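PDB 6LD7: cystathionine gamma-synthase from Xanthomonas oryzae pv. oryzae KACC 10331, which probably catalyses the pyridoxal-phosphate-dependent formation of cystathionine, a step in methionine biosynthesis. Local coordinates for residues H347-T352 with I366-L371; Q285-G290 with S312-G317; G308-F313 with L370-I375. The protein carries 1 engineered substitution. All coordinates share one frame; numbering follows the deposited sequence.

Contact 1 of 3, residues H347-T352 with I366-L371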
loop_
_atom_site.group_PDB
_atom_site.type_symbol
_atom_site.label_atom_id
_atom_site.label_comp_id
_atom_site.label_asym_id
_atom_site.label_seq_id
_atom_site.Cartn_x
_atom_site.Cartn_y
_atom_site.Cartn_z
ATOM N N HIS C 347 3.707 -4.065 -31.812
ATOM C CA HIS C 347 3.447 -4.244 -33.272
ATOM C C HIS C 347 2.047 -3.725 -33.588
ATOM O O HIS C 347 1.080 -4.424 -33.302
ATOM C CB HIS C 347 3.642 -5.718 -33.610
ATOM C CG HIS C 347 3.412 -6.016 -35.050
ATOM N ND1 HIS C 347 2.322 -6.789 -35.491
ATOM C CD2 HIS C 347 4.031 -5.537 -36.151
ATOM C CE1 HIS C 347 2.369 -6.848 -36.823
ATOM N NE2 HIS C 347 3.431 -6.104 -37.249
ATOM N N PRO C 348 1.857 -2.461 -34.047
ATOM C CA PRO C 348 0.494 -1.940 -34.195
ATOM C C PRO C 348 -0.511 -2.835 -34.968
ATOM O O PRO C 348 -1.652 -3.018 -34.551
ATOM C CB PRO C 348 0.775 -0.594 -34.834
ATOM C CG PRO C 348 2.106 -0.144 -34.159
ATOM C CD PRO C 348 2.903 -1.437 -34.246
ATOM N N ALA C 349 -0.077 -3.519 -36.008
ATOM C CA ALA C 349 -1.009 -4.278 -36.865
ATOM C C ALA C 349 -1.645 -5.447 -36.051
ATOM O O ALA C 349 -2.825 -5.621 -36.172
ATOM C CB ALA C 349 -0.292 -4.679 -38.112
ATOM N N SER C 350 -0.951 -6.055 -35.095
ATOM C CA SER C 350 -1.444 -7.199 -34.294
ATOM C C SER C 350 -1.768 -6.769 -32.863
ATOM O O SER C 350 -2.113 -7.632 -32.068
ATOM C CB SER C 350 -0.421 -8.301 -34.318
ATOM O OG SER C 350 0.745 -8.004 -33.547
ATOM N N MET C 351 -1.613 -5.495 -32.480
ATOM C CA MET C 351 -1.713 -5.125 -31.046
ATOM C C MET C 351 -2.601 -3.898 -30.992
ATOM O O MET C 351 -3.825 -4.089 -31.126
ATOM C CB MET C 351 -0.351 -4.940 -30.376
ATOM C CG MET C 351 0.429 -6.207 -30.341
ATOM S SD MET C 351 2.174 -6.188 -29.730
ATOM C CE MET C 351 1.988 -5.741 -28.008
ATOM N N THR C 352 -2.028 -2.709 -31.044
ATOM C CA THR C 352 -2.726 -1.413 -30.861
ATOM C C THR C 352 -3.778 -1.216 -31.933
ATOM O O THR C 352 -4.685 -0.544 -31.609
ATOM C CB THR C 352 -1.755 -0.210 -30.843
ATOM O OG1 THR C 352 -1.053 -0.113 -32.102
ATOM C CG2 THR C 352 -0.789 -0.331 -29.682
ATOM N N ILE C 366 -0.357 2.563 -41.565
ATOM C CA ILE C 366 0.192 1.531 -40.651
ATOM C C ILE C 366 0.440 0.247 -41.438
ATOM O O ILE C 366 -0.470 -0.554 -41.626
ATOM C CB ILE C 366 -0.776 1.185 -39.510
ATOM C CG1 ILE C 366 -1.490 2.383 -38.902
ATOM C CG2 ILE C 366 -0.089 0.311 -38.466
ATOM C CD1 ILE C 366 -0.646 3.292 -38.218
ATOM N N SER C 367 1.683 -0.019 -41.651
ATOM C CA SER C 367 2.235 -1.181 -42.350
ATOM C C SER C 367 2.319 -2.402 -41.391
ATOM O O SER C 367 2.484 -2.231 -40.150
ATOM C CB SER C 367 3.583 -0.677 -42.788
ATOM O OG SER C 367 4.389 -1.711 -43.101
ATOM N N ASP C 368 2.341 -3.597 -41.962
ATOM C CA ASP C 368 2.633 -4.871 -41.268
ATOM C C ASP C 368 4.047 -4.869 -40.694
ATOM O O ASP C 368 4.320 -5.624 -39.731
ATOM C CB ASP C 368 2.346 -6.040 -42.217
ATOM C CG ASP C 368 0.838 -6.267 -42.429
ATOM O OD1 ASP C 368 -0.024 -5.556 -41.821
ATOM O OD2 ASP C 368 0.533 -7.120 -43.233
ATOM N N GLY C 369 4.930 -4.114 -41.318
ATOM C CA GLY C 369 6.337 -3.986 -40.926
ATOM C C GLY C 369 6.546 -2.950 -39.800
ATOM O O GLY C 369 7.731 -2.851 -39.341
ATOM N N LEU C 370 5.501 -2.214 -39.344
ATOM C CA LEU C 370 5.724 -1.098 -38.398
ATOM C C LEU C 370 5.882 -1.639 -36.977
ATOM O O LEU C 370 5.074 -2.495 -36.537
ATOM C CB LEU C 370 4.586 -0.096 -38.476
ATOM C CG LEU C 370 4.806 1.155 -37.622
ATOM C CD1 LEU C 370 5.868 2.042 -38.253
ATOM C CD2 LEU C 370 3.545 1.929 -37.478
ATOM N N LEU C 371 6.940 -1.225 -36.294
ATOM C CA LEU C 371 7.157 -1.522 -34.857
ATOM C C LEU C 371 7.274 -0.203 -34.112
ATOM O O LEU C 371 7.849 0.750 -34.672
ATOM C CB LEU C 371 8.409 -2.388 -34.684
ATOM C CG LEU C 371 8.272 -3.838 -35.168
ATOM C CD1 LEU C 371 9.624 -4.493 -35.340
ATOM C CD2 LEU C 371 7.436 -4.639 -34.190
HETATM O O HOH W 1 2.388 -2.877 -37.412
#
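The imidazole of H347 meets D368 at its edge. The backbone O of D368 lies almost exactly in the ring plane, 2.7 Å from H347 NE2, and the bond is nearly straight. From the oxygen's side the approach is less regular, since the nitrogen is tilted 33° from the carbonyl plane. S350 CB also lies at the ring edge, and S350 OG pairs with H347 ND1 at 2.8 Å. Both ring nitrogens are therefore bound, which should fix the ring's rotation. One face has A349 N above it, offset toward the rim. F49 of the second subunit also meets this ring, with the planes at about 50°. With chi1 at -180°, the ring extends away from the backbone N of H347 and across to the turn. That turn is a type I beta turn from S367 to L370. It leads into strand 370-374, in the C-terminal-domain sheet of this fold type I pyridoxal-phosphate enzyme. It contains an ST turn, with G369 N donating to S367 OG at 3.0 Å. A water bridges the two segments: it accepts from A349 N and donates to S367 O and L370 O. Beside this polar patch, P348 makes apolar contacts. P348 CB rests on I366 CG2 at 3.8 Å. The P348 and L370 side chains cross at about a right angle, with P348 CG 4.2 Å from L370 CD2.

Contact 2 of 3, residues Q285-G290 with S312-G317; sequences QVYFPG and SFELEG
Y287 and S312 form the tight part of this contact. They are an antiparallel hydrogen-bonded pair: Y287 N donates to S312 O at 2.7 Å, and S312 N returns a bond to Y287 O at 3.1 Å. The next pair, V286 with F313, is non-hydrogen-bonded, and its CA atoms come within 4.3 Å of each other. V286 and F313 point to one face of the sheet, where V286 CG2 lies 4.3 Å from F313 CB. Y287, S312 and E314 share the other face. There CD2 of the tyrosine ring lies 4.1 Å from S312 CB. With chi1 at -62°, Y287 CG sits beside the backbone N, and the ring leads along the neighbouring strand. The ring ends at E314, whose chain is extended beyond CG. Y287 OH donates to E314 OE1 at 2.6 Å. The carboxylate oxygen lies at the ring edge, in its plane, but the hydroxyl reaches it from 55° above the carboxylate plane. Q285 marks the loose, solvent side. Its backbone O still accepts from E314 N at 2.9 Å, but its side chain bends at chi2 and turns away, and its NE2 bonds back to V286 O. E314 CB and Q285 CB are on the same face, yet their side chains barely meet. Within this chain, 283-287 is an outermost strand of the C-terminal sheet, and 310-315 lies between it and 370-374. Helix 259-277 packs on V286 and F313, and helix 319-327 packs on L315.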
loop_
_atom_site.group_PDB
_atom_site.type_symbol
_atom_site.label_atom_id
_atom_site.label_comp_id
_atom_site.label_asym_id
_atom_site.label_seq_id
_atom_site.Cartn_x
_atom_site.Cartn_y
_atom_site.Cartn_z
ATOM N N GLN C 285 11.905 3.163 -42.881
ATOM C CA GLN C 285 11.506 4.518 -42.406
ATOM C C GLN C 285 11.556 4.556 -40.884
ATOM O O GLN C 285 11.213 3.504 -40.170
ATOM C CB GLN C 285 10.083 4.764 -42.907
ATOM C CG GLN C 285 9.542 6.124 -42.667
ATOM C CD GLN C 285 10.323 7.180 -43.397
ATOM O OE1 GLN C 285 10.557 7.049 -44.580
ATOM N NE2 GLN C 285 10.800 8.164 -42.660
ATOM N N VAL C 286 11.893 5.718 -40.355
ATOM C CA VAL C 286 11.862 5.971 -38.905
ATOM C C VAL C 286 10.914 7.135 -38.673
ATOM O O VAL C 286 11.021 8.121 -39.406
ATOM C CB VAL C 286 13.239 6.285 -38.348
ATOM C CG1 VAL C 286 13.151 6.476 -36.829
ATOM C CG2 VAL C 286 14.190 5.179 -38.659
ATOM N N TYR C 287 10.063 7.006 -37.668
ATOM C CA TYR C 287 9.089 8.038 -37.287
ATOM C C TYR C 287 9.551 8.546 -35.928
ATOM O O TYR C 287 9.387 7.835 -34.937
ATOM C CB TYR C 287 7.667 7.459 -37.292
ATOM C CG TYR C 287 7.184 6.951 -38.624
ATOM C CD1 TYR C 287 6.677 7.808 -39.602
ATOM C CD2 TYR C 287 7.303 5.602 -38.930
ATOM C CE1 TYR C 287 6.306 7.329 -40.864
ATOM C CE2 TYR C 287 6.927 5.101 -40.150
ATOM C CZ TYR C 287 6.406 5.958 -41.111
ATOM O OH TYR C 287 5.993 5.358 -42.261
ATOM N N PHE C 288 10.227 9.667 -35.914
ATOM C CA PHE C 288 10.843 10.237 -34.684
ATOM C C PHE C 288 11.082 11.724 -34.895
ATOM O O PHE C 288 11.803 12.092 -35.793
ATOM C CB PHE C 288 12.174 9.600 -34.311
ATOM C CG PHE C 288 12.779 10.130 -33.033
ATOM C CD1 PHE C 288 12.100 10.042 -31.839
ATOM C CD2 PHE C 288 14.060 10.690 -33.023
ATOM C CE1 PHE C 288 12.697 10.488 -30.659
ATOM C CE2 PHE C 288 14.644 11.147 -31.853
ATOM C CZ PHE C 288 13.965 11.057 -30.675
ATOM N N PRO C 289 10.505 12.580 -34.048
ATOM C CA PRO C 289 10.539 14.007 -34.301
ATOM C C PRO C 289 11.961 14.599 -34.215
ATOM O O PRO C 289 12.155 15.692 -34.683
ATOM C CB PRO C 289 9.623 14.558 -33.218
ATOM C CG PRO C 289 8.666 13.388 -32.903
ATOM C CD PRO C 289 9.589 12.191 -32.942
ATOM N N GLY C 290 12.872 13.893 -33.567
ATOM C CA GLY C 290 14.299 14.250 -33.482
ATOM C C GLY C 290 15.049 14.291 -34.804
ATOM O O GLY C 290 16.104 14.848 -34.834
ATOM N N SER C 312 8.660 4.966 -33.879
ATOM C CA SER C 312 8.286 3.816 -34.720
ATOM C C SER C 312 9.252 3.687 -35.874
ATOM O O SER C 312 9.800 4.693 -36.288
ATOM C CB SER C 312 6.850 3.981 -35.220
ATOM O OG SER C 312 6.003 3.887 -34.110
ATOM N N PHE C 313 9.294 2.505 -36.477
ATOM C CA PHE C 313 10.128 2.204 -37.637
ATOM C C PHE C 313 9.517 1.011 -38.390
ATOM O O PHE C 313 8.865 0.115 -37.788
ATOM C CB PHE C 313 11.595 2.035 -37.168
ATOM C CG PHE C 313 11.905 0.729 -36.490
ATOM C CD1 PHE C 313 11.660 0.572 -35.157
ATOM C CD2 PHE C 313 12.293 -0.372 -37.221
ATOM C CE1 PHE C 313 11.859 -0.635 -34.530
ATOM C CE2 PHE C 313 12.523 -1.588 -36.594
ATOM C CZ PHE C 313 12.346 -1.702 -35.242
ATOM N N GLU C 314 9.633 1.060 -39.706
ATOM C CA GLU C 314 9.198 -0.008 -40.643
ATOM C C GLU C 314 10.370 -0.916 -40.936
ATOM O O GLU C 314 11.380 -0.432 -41.420
ATOM C CB GLU C 314 8.694 0.600 -41.934
ATOM C CG GLU C 314 7.331 1.188 -41.718
ATOM C CD GLU C 314 6.815 2.009 -42.869
ATOM O OE1 GLU C 314 5.810 2.756 -42.634
ATOM O OE2 GLU C 314 7.420 1.865 -43.993
ATOM N N LEU C 315 10.249 -2.155 -40.524
ATOM C CA LEU C 315 11.275 -3.191 -40.760
ATOM C C LEU C 315 10.986 -3.791 -42.130
ATOM O O LEU C 315 9.834 -3.919 -42.482
ATOM C CB LEU C 315 11.138 -4.202 -39.630
ATOM C CG LEU C 315 12.121 -5.337 -39.639
ATOM C CD1 LEU C 315 13.500 -4.827 -39.329
ATOM C CD2 LEU C 315 11.679 -6.329 -38.579
ATOM N N GLU C 316 12.014 -3.924 -42.921
ATOM C CA GLU C 316 12.037 -4.596 -44.236
ATOM C C GLU C 316 11.709 -6.080 -44.015
ATOM O O GLU C 316 12.246 -6.710 -43.054
ATOM C CB GLU C 316 13.433 -4.382 -44.861
ATOM C CG GLU C 316 13.534 -4.930 -46.269
ATOM C CD GLU C 316 12.500 -4.313 -47.207
ATOM O OE1 GLU C 316 12.517 -3.066 -47.325
ATOM O OE2 GLU C 316 11.634 -5.055 -47.756
ATOM N N GLY C 317 10.959 -6.664 -44.940
ATOM C CA GLY C 317 10.725 -8.121 -44.983
ATOM C C GLY C 317 9.383 -8.374 -44.369
ATOM O O GLY C 317 8.593 -7.428 -44.096
#

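Contact 3 of 3, residues G308-F313 with L370-I375; sequences GAMMSF and LLRLSI
The apolar centre is the face carrying M311, F313, L371 and L373. F313 has a chi1 of 77°, which turns its ring across toward strand 370-374. F313 CE1 lies 3.9 Å from L371 CB and 4.1 Å from L373 CD1. M311 has a similar first torsion, and its chain bends at chi3. This brings M311 CE to 3.5 Å from I375 CD1, the two side chains meeting at a slant. Helix 259-277 packs on I375 and F313 on this side. Beneath these side chains, two hydrogen-bonded pairs, M311 with L373 and F313 with L371, zip the antiparallel strands together. L373 N reaches M311 O at 2.7 Å, and I375 N adds a last bond to A309 O. The other face is mixed. M310, bent at chi2 and chi3, folds back so that its SD lies 3.7 Å from S374 CB and its CE 3.9 Å from R372 CD. L370 CD1 rests on S312 CB at 3.7 Å. The polar ends here find partners beyond the two strands: S312 OG bonds to P160 O, and S374 OG accepts from G339 N. R372 runs out past the methionine, and its NH2 is hydrogen-bonded to a bound triethylene glycol, probably from the crystallisation liquor. The backbone thus supplies the bonds between the strands, while S312 and S374 use their hydroxyls to bind nearby loops.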
loop_
_atom_site.group_PDB
_atom_site.type_symbol
_atom_site.label_atom_id
_atom_site.label_comp_id
_atom_site.label_asym_id
_atom_site.label_seq_id
_atom_site.Cartn_x
_atom_site.Cartn_y
_atom_site.Cartn_z
ATOM N N GLY C 308 11.612 13.548 -27.008
ATOM C CA GLY C 308 10.918 12.448 -26.346
ATOM C C GLY C 308 11.546 11.144 -26.664
ATOM O O GLY C 308 12.737 11.101 -27.045
ATOM N N ALA C 309 10.829 10.082 -26.347
ATOM C CA ALA C 309 11.426 8.740 -26.333
ATOM C C ALA C 309 10.466 7.711 -26.928
ATOM O O ALA C 309 10.694 6.519 -26.752
ATOM C CB ALA C 309 11.878 8.434 -24.932
ATOM N N MET C 310 9.420 8.139 -27.607
ATOM C CA MET C 310 8.595 7.241 -28.462
ATOM C C MET C 310 9.083 7.362 -29.901
ATOM O O MET C 310 9.325 8.455 -30.377
ATOM C CB MET C 310 7.115 7.630 -28.445
ATOM C CG MET C 310 6.483 7.624 -27.032
ATOM S SD MET C 310 6.550 5.979 -26.244
ATOM C CE MET C 310 5.574 5.129 -27.514
ATOM N N MET C 311 9.158 6.245 -30.565
ATOM C CA MET C 311 9.412 6.217 -32.001
ATOM C C MET C 311 8.855 4.920 -32.586
ATOM O O MET C 311 8.579 3.929 -31.861
ATOM C CB MET C 311 10.922 6.352 -32.280
ATOM C CG MET C 311 11.708 5.134 -32.049
ATOM S SD MET C 311 13.506 5.438 -32.412
ATOM C CE MET C 311 13.875 6.697 -31.194
ATOM N N SER C 312 8.660 4.966 -33.879
ATOM C CA SER C 312 8.286 3.816 -34.720
ATOM C C SER C 312 9.252 3.687 -35.874
ATOM O O SER C 312 9.800 4.693 -36.288
ATOM C CB SER C 312 6.850 3.981 -35.220
ATOM O OG SER C 312 6.003 3.887 -34.110
ATOM N N PHE C 313 9.294 2.505 -36.477
ATOM C CA PHE C 313 10.128 2.204 -37.637
ATOM C C PHE C 313 9.517 1.011 -38.390
ATOM O O PHE C 313 8.865 0.115 -37.788
ATOM C CB PHE C 313 11.595 2.035 -37.168
ATOM C CG PHE C 313 11.905 0.729 -36.490
ATOM C CD1 PHE C 313 11.660 0.572 -35.157
ATOM C CD2 PHE C 313 12.293 -0.372 -37.221
ATOM C CE1 PHE C 313 11.859 -0.635 -34.530
ATOM C CE2 PHE C 313 12.523 -1.588 -36.594
ATOM C CZ PHE C 313 12.346 -1.702 -35.242
ATOM N N LEU C 370 5.501 -2.214 -39.344
ATOM C CA LEU C 370 5.724 -1.098 -38.398
ATOM C C LEU C 370 5.882 -1.639 -36.977
ATOM O O LEU C 370 5.074 -2.495 -36.537
ATOM C CB LEU C 370 4.586 -0.096 -38.476
ATOM C CG LEU C 370 4.806 1.155 -37.622
ATOM C CD1 LEU C 370 5.868 2.042 -38.253
ATOM C CD2 LEU C 370 3.545 1.929 -37.478
ATOM N N LEU C 371 6.940 -1.225 -36.294
ATOM C CA LEU C 371 7.157 -1.522 -34.857
ATOM C C LEU C 371 7.274 -0.203 -34.112
ATOM O O LEU C 371 7.849 0.750 -34.672
ATOM C CB LEU C 371 8.409 -2.388 -34.684
ATOM C CG LEU C 371 8.272 -3.838 -35.168
ATOM C CD1 LEU C 371 9.624 -4.493 -35.340
ATOM C CD2 LEU C 371 7.436 -4.639 -34.190
ATOM N N ARG C 372 6.669 -0.144 -32.931
ATOM C CA ARG C 372 6.708 1.003 -32.010
ATOM C C ARG C 372 7.549 0.666 -30.788
ATOM O O ARG C 372 7.334 -0.370 -30.165
ATOM C CB ARG C 372 5.302 1.433 -31.639
ATOM C CG ARG C 372 5.292 2.731 -30.862
ATOM C CD ARG C 372 3.892 2.988 -30.315
ATOM N NE ARG C 372 3.656 2.118 -29.159
ATOM C CZ ARG C 372 2.476 2.004 -28.569
ATOM N NH1 ARG C 372 1.495 2.780 -28.963
ATOM N NH2 ARG C 372 2.343 1.254 -27.488
ATOM N N LEU C 373 8.486 1.562 -30.486
ATOM C CA LEU C 373 9.311 1.488 -29.305
ATOM C C LEU C 373 8.888 2.537 -28.317
ATOM O O LEU C 373 8.860 3.708 -28.667
ATOM C CB LEU C 373 10.779 1.730 -29.675
ATOM C CG LEU C 373 11.357 0.793 -30.685
ATOM C CD1 LEU C 373 12.826 1.128 -30.926
ATOM C CD2 LEU C 373 11.244 -0.643 -30.254
ATOM N N SER C 374 8.803 2.095 -27.063
ATOM C CA SER C 374 8.768 2.988 -25.884
ATOM C C SER C 374 10.110 2.788 -25.186
ATOM O O SER C 374 10.317 1.746 -24.566
ATOM C CB SER C 374 7.618 2.709 -24.971
ATOM O OG SER C 374 7.738 3.466 -23.760
ATOM N N ILE C 375 11.025 3.715 -25.373
ATOM C CA ILE C 375 12.433 3.545 -24.953
ATOM C C ILE C 375 12.539 3.937 -23.488
ATOM O O ILE C 375 12.110 5.035 -23.078
ATOM C CB ILE C 375 13.330 4.334 -25.899
ATOM C CG1 ILE C 375 13.247 3.654 -27.278
ATOM C CG2 ILE C 375 14.758 4.423 -25.373
ATOM C CD1 ILE C 375 13.566 4.561 -28.378
#

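In the fold
Contact 3 is the core of the group, with every touching residue buried. Contact 2 continues the same antiparallel sheet outward to strand 283-287, where one end meets solvent. They share S312 and F313, so strand 310-315 pairs on both sides. Contact 1 is largely buried, with D368 exposed at its rim. It uses the start of strand 370-374, which contact 3 uses along its length. It joins a loop to a turn instead of pairing strands, and it reaches the second subunit, which the other two do not. The chemistry follows: backbone ladder with apolar packing in contact 3, ladder plus a tyrosine-glutamate bond in contact 2, histidine and water bonds in contact 1.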